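PDB 7AGL: N-acetylmuramoyl-L-alanine amidase from Mycobacteroides abscessus, which hydrolyses the amide bond between N-acetylmuramic acid and L-alanine in peptidoglycan, probably as a zinc-dependent cell-wall amidase. Local coordinates for residues V126-Q130 with L170-P176; S144-L150 with A206-G210. One frame throughout, in Å; residues are numbered along the deposited sequence.

Contact 1: V126-Q130 with L170-P176; sequences VNAVQ and LNLAQHP
Gln-130 and Asn-127 reach across from the loop before helix 132-147 to the turn that leads out of helix 168-171, and both amides give an N-H to the carbonyl oxygen of Ala-173. Asn-127 also forms an Asx motif: its OD1 accepts from the backbone N of Gln-130, which steadies the amide while its other end points across the contact. The tight part centres on Gln-130, whose chain is extended beyond CG. Gln-130 NE2 lies 3.0 Å from Ala-173 O, in the carbonyl plane and on a lone pair, with an N-H...O angle of 168°. Gln-130 NE2 also lies 2.9 Å from Asn-171 O, approached from above the carbonyl plane at 154°. Both acceptors sit near the plane of the glutamine amide, one for each N-H, which holds its rotation. OE1 takes the backbone N of Val-126 and the hydroxyl of Ser-122. Glutamine suits the place because a buried amide can donate across to the turn and accept from its own loop and strand 118-122. The second donor, Asn-127 ND2, stands 3.2 Å from Ala-173 O, which lies almost in the asparagine amide plane. Beside them, Val-129 supplies the apolar share: CG2 lies 3.7 Å from CD of Pro-176, the two side chains crossing at about a right angle, and CG1 rests on the carbonyl of Gln-174. The solvent side is looser. There Val-126 offers CG2 to Asn-171 O, and the bent chain of exposed Gln-174 turns back to Asn-127, their amide planes 73° apart, with Asn-127 ND2 and Gln-174 NE2 3.6 Å apart and not hydrogen-bonded.

Contact 2: S144-L150 with A206-G210; sequences SLQAAGL and AVVQG
The flat amide of Gln-209 sits at the exposed margin of this contact, and the methyl of Ala-148 meets its oxygen end, CB lying 3.8 Å from Gln-209 OE1. A water reaches the same oxygen from well out of the amide plane, on the other side of it from that methyl. This water donates one hydrogen over 2.7 Å to Gln-209 OE1 and the other over 2.6 Å to Ser-144 O, bridging two helices that have no direct hydrogen bond between these segments. With chi2 at 167° the glutamine stretches out, running back along the helix flank toward the Ala-206 end. Deeper in, small residues let the backbones come close. Gly-210 presents bare main chain to Ser-144, and the serine CB stands only 3.4 Å from Gly-210 CA, tighter than usual for two carbons. Ser-144 OG lies over the same CA, and its polarity is met within its own helix by Thr-140 O. Helix 132-147 ends here in a Schellman motif: Leu-150 N bonds back to Leu-145 O and Gly-149 N to Gln-146 O. Gly-149 has a phi of 96°, where a beta carbon would collide with the carbonyl oxygen of Ala-148. The reversal brings Leu-150 round to Ala-206, whose methyl points in among three side chains of 144-150: Leu-145 through CD2, Ala-148 through CB at 3.6 Å from Ala-206 CB, and Leu-150 through CD1 at 4.0 Å from it. Alanine fits because a single methyl can enter between them while the helices stay close. On the buried side Leu-145 also packs on Phe-117, in a loop, and on Val-180 of strand 177-184, and its CD2 lies 4.1 Å from Val-207 CG2.

In the fold
From the N terminus, the chain runs through strands 9-14, 72-75 and 101-108 and reaches strand 118-122 before either contact begins. The loop that follows holds 126-130, and helix 132-147 then carries the chain to 144-150. Contact 1 closes first, when 170-176 returns after strand 161-164. Contact 2 closes later, when helix 197-215 brings in 206-210. The two loops therefore cross rather than nest. Their centres are 23 Å apart, with no touch between them: contact 1 joins the loop leading into helix 132-147 to the turn before strand 177-184, and contact 2 joins the C-terminal end of that helix to helix 197-215.

Contact 1: V126-Q130 with L170-P176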
loop_
_atom_site.group_PDB
_atom_site.type_symbol
_atom_site.label_atom_id
_atom_site.label_comp_id
_atom_site.label_asym_id
_atom_site.label_seq_id
_atom_site.Cartn_x
_atom_site.Cartn_y
_atom_site.Cartn_z
ATOM N N VAL A 126 -13.310 12.308 2.942
ATOM C CA VAL A 126 -14.673 12.368 2.399
ATOM C C VAL A 126 -15.711 11.717 3.309
ATOM O O VAL A 126 -16.913 11.810 3.012
ATOM C CB VAL A 126 -14.773 11.744 0.987
ATOM C CG1 VAL A 126 -13.807 12.421 0.024
ATOM C CG2 VAL A 126 -14.507 10.275 1.045
ATOM N N ASN A 127 -15.297 11.055 4.391
ATOM C CA ASN A 127 -16.224 10.570 5.410
ATOM C C ASN A 127 -15.522 10.629 6.765
ATOM O O ASN A 127 -14.354 11.016 6.858
ATOM C CB ASN A 127 -16.720 9.164 5.083
ATOM C CG ASN A 127 -15.586 8.163 4.961
ATOM O OD1 ASN A 127 -14.572 8.249 5.679
ATOM N ND2 ASN A 127 -15.736 7.213 4.036
ATOM N N ALA A 128 -16.231 10.205 7.820
ATOM C CA ALA A 128 -15.698 10.374 9.173
ATOM C C ALA A 128 -14.517 9.440 9.440
ATOM O O ALA A 128 -13.557 9.827 10.119
ATOM C CB ALA A 128 -16.797 10.154 10.213
ATOM N N VAL A 129 -14.560 8.209 8.924
ATOM C CA VAL A 129 -13.469 7.289 9.237
ATOM C C VAL A 129 -12.183 7.757 8.582
ATOM O O VAL A 129 -11.087 7.478 9.084
ATOM C CB VAL A 129 -13.824 5.845 8.829
ATOM C CG1 VAL A 129 -13.767 5.672 7.321
ATOM C CG2 VAL A 129 -12.888 4.852 9.502
ATOM N N GLN A 130 -12.285 8.488 7.472
ATOM C CA GLN A 130 -11.087 8.991 6.814
ATOM C C GLN A 130 -10.471 10.179 7.547
ATOM O O GLN A 130 -9.418 10.668 7.121
ATOM C CB GLN A 130 -11.404 9.368 5.373
ATOM C CG GLN A 130 -11.705 8.169 4.487
ATOM C CD GLN A 130 -12.068 8.596 3.087
ATOM O OE1 GLN A 130 -11.784 9.724 2.686
ATOM N NE2 GLN A 130 -12.685 7.693 2.331
ATOM N N LEU A 170 -7.996 5.279 -1.849
ATOM C CA LEU A 170 -8.117 5.948 -0.560
ATOM C C LEU A 170 -9.472 6.628 -0.417
ATOM O O LEU A 170 -10.086 6.568 0.658
ATOM C CB LEU A 170 -6.997 6.979 -0.400
ATOM C CG LEU A 170 -5.590 6.363 -0.470
ATOM C CD1 LEU A 170 -4.548 7.435 -0.168
ATOM C CD2 LEU A 170 -5.439 5.190 0.483
ATOM N N ASN A 171 -9.934 7.289 -1.483
ATOM C CA ASN A 171 -11.211 7.991 -1.448
ATOM C C ASN A 171 -12.370 7.057 -1.125
ATOM O O ASN A 171 -13.356 7.482 -0.503
ATOM C CB ASN A 171 -11.468 8.671 -2.795
ATOM C CG ASN A 171 -10.416 9.695 -3.145
ATOM O OD1 ASN A 171 -9.717 10.196 -2.274
ATOM N ND2 ASN A 171 -10.317 10.031 -4.432
ATOM N N LEU A 172 -12.304 5.805 -1.579
ATOM C CA LEU A 172 -13.426 4.876 -1.465
ATOM C C LEU A 172 -13.413 4.077 -0.158
ATOM O O LEU A 172 -14.311 3.252 0.060
ATOM C CB LEU A 172 -13.413 3.903 -2.665
ATOM C CG LEU A 172 -13.678 4.580 -4.013
ATOM C CD1 LEU A 172 -13.335 3.611 -5.153
ATOM C CD2 LEU A 172 -15.137 5.045 -4.116
ATOM N N ALA A 173 -12.429 4.300 0.713
ATOM C CA ALA A 173 -12.289 3.491 1.917
ATOM C C ALA A 173 -13.392 3.794 2.928
ATOM O O ALA A 173 -13.684 4.960 3.211
ATOM C CB ALA A 173 -10.920 3.738 2.555
ATOM N N GLN A 174 -14.008 2.736 3.473
ATOM C CA GLN A 174 -14.964 2.861 4.572
ATOM C C GLN A 174 -14.367 2.464 5.925
ATOM O O GLN A 174 -15.085 2.465 6.937
ATOM C CB GLN A 174 -16.216 2.016 4.268
ATOM C CG GLN A 174 -16.919 2.432 2.977
ATOM C CD GLN A 174 -17.466 3.852 3.057
ATOM O OE1 GLN A 174 -18.045 4.250 4.065
ATOM N NE2 GLN A 174 -17.256 4.624 2.003
ATOM N N HIS A 175 -13.085 2.132 5.969
ATOM C CA HIS A 175 -12.386 1.678 7.162
ATOM C C HIS A 175 -11.003 2.305 7.142
ATOM O O HIS A 175 -10.557 2.781 6.094
ATOM C CB HIS A 175 -12.304 0.145 7.194
ATOM C CG HIS A 175 -13.650 -0.498 7.106
ATOM N ND1 HIS A 175 -14.261 -0.779 5.902
ATOM C CD2 HIS A 175 -14.556 -0.794 8.067
ATOM C CE1 HIS A 175 -15.467 -1.276 6.127
ATOM N NE2 HIS A 175 -15.666 -1.302 7.432
ATOM N N PRO A 176 -10.308 2.345 8.283
ATOM C CA PRO A 176 -8.989 2.994 8.295
ATOM C C PRO A 176 -8.048 2.328 7.300
ATOM O O PRO A 176 -7.908 1.097 7.264
ATOM C CB PRO A 176 -8.516 2.819 9.744
ATOM C CG PRO A 176 -9.773 2.668 10.532
ATOM C CD PRO A 176 -10.681 1.872 9.631
#

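Contact 2: S144-L150 with A206-G210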
loop_
_atom_site.group_PDB
_atom_site.type_symbol
_atom_site.label_atom_id
_atom_site.label_comp_id
_atom_site.label_asym_id
_atom_site.label_seq_id
_atom_site.Cartn_x
_atom_site.Cartn_y
_atom_site.Cartn_z
ATOM N N SER A 144 6.279 3.923 12.912
ATOM C CA SER A 144 6.780 2.556 13.030
ATOM C C SER A 144 7.792 2.234 11.935
ATOM O O SER A 144 8.801 1.563 12.193
ATOM C CB SER A 144 5.612 1.562 12.973
ATOM O OG SER A 144 4.784 1.640 14.129
ATOM N N LEU A 145 7.530 2.689 10.704
ATOM C CA LEU A 145 8.480 2.454 9.616
ATOM C C LEU A 145 9.810 3.134 9.904
ATOM O O LEU A 145 10.879 2.535 9.724
ATOM C CB LEU A 145 7.905 2.950 8.285
ATOM C CG LEU A 145 6.671 2.212 7.762
ATOM C CD1 LEU A 145 6.126 2.855 6.479
ATOM C CD2 LEU A 145 6.972 0.734 7.512
ATOM N N GLN A 146 9.767 4.386 10.361
ATOM C CA GLN A 146 11.010 5.096 10.640
ATOM C C GLN A 146 11.724 4.507 11.852
ATOM O O GLN A 146 12.960 4.431 11.871
ATOM C CB GLN A 146 10.738 6.587 10.842
ATOM C CG GLN A 146 12.016 7.380 11.078
ATOM C CD GLN A 146 11.813 8.873 10.925
ATOM O OE1 GLN A 146 10.721 9.389 11.155
ATOM N NE2 GLN A 146 12.866 9.570 10.513
ATOM N N ALA A 147 10.968 4.083 12.869
ATOM C CA ALA A 147 11.587 3.465 14.038
ATOM C C ALA A 147 12.276 2.154 13.676
ATOM O O ALA A 147 13.271 1.787 14.313
ATOM C CB ALA A 147 10.540 3.241 15.129
ATOM N N ALA A 148 11.770 1.448 12.654
ATOM C CA ALA A 148 12.378 0.229 12.129
ATOM C C ALA A 148 13.653 0.493 11.330
ATOM O O ALA A 148 14.285 -0.471 10.875
ATOM C CB ALA A 148 11.366 -0.530 11.257
ATOM N N GLY A 149 14.050 1.754 11.152
ATOM C CA GLY A 149 15.247 2.099 10.415
ATOM C C GLY A 149 15.035 2.470 8.962
ATOM O O GLY A 149 16.022 2.751 8.265
ATOM N N LEU A 150 13.791 2.478 8.484
ATOM C CA LEU A 150 13.491 2.957 7.140
ATOM C C LEU A 150 13.564 4.484 7.090
ATOM O O LEU A 150 13.360 5.179 8.088
ATOM C CB LEU A 150 12.109 2.468 6.699
ATOM C CG LEU A 150 11.974 0.940 6.706
ATOM C CD1 LEU A 150 10.621 0.522 6.200
ATOM C CD2 LEU A 150 13.112 0.263 5.909
ATOM N N ALA A 206 8.348 -4.260 9.251
ATOM C CA ALA A 206 8.118 -2.876 9.652
ATOM C C ALA A 206 6.656 -2.496 9.468
ATOM O O ALA A 206 6.064 -1.857 10.342
ATOM C CB ALA A 206 9.023 -1.943 8.849
ATOM N N VAL A 207 6.059 -2.886 8.334
ATOM C CA VAL A 207 4.633 -2.653 8.126
ATOM C C VAL A 207 3.819 -3.342 9.211
ATOM O O VAL A 207 2.875 -2.758 9.765
ATOM C CB VAL A 207 4.228 -3.121 6.719
ATOM C CG1 VAL A 207 2.698 -3.106 6.546
ATOM C CG2 VAL A 207 4.912 -2.229 5.673
ATOM N N VAL A 208 4.165 -4.596 9.534
ATOM C CA VAL A 208 3.448 -5.308 10.587
ATOM C C VAL A 208 3.549 -4.556 11.913
ATOM O O VAL A 208 2.561 -4.435 12.640
ATOM C CB VAL A 208 3.960 -6.757 10.704
ATOM C CG1 VAL A 208 3.463 -7.403 11.989
ATOM C CG2 VAL A 208 3.490 -7.565 9.493
ATOM N N GLN A 209 4.737 -4.039 12.247
ATOM C CA GLN A 209 4.868 -3.247 13.471
ATOM C C GLN A 209 3.927 -2.046 13.457
ATOM O O GLN A 209 3.315 -1.713 14.479
ATOM C CB GLN A 209 6.322 -2.800 13.662
ATOM C CG GLN A 209 7.201 -3.920 14.173
ATOM C CD GLN A 209 8.687 -3.621 14.074
ATOM O OE1 GLN A 209 9.106 -2.626 13.486
ATOM N NE2 GLN A 209 9.492 -4.500 14.652
ATOM N N GLY A 210 3.767 -1.407 12.297
ATOM C CA GLY A 210 2.824 -0.299 12.200
ATOM C C GLY A 210 1.384 -0.736 12.384
ATOM O O GLY A 210 0.600 -0.053 13.048
HETATM O O HOH W 1 8.916 -0.041 14.216
#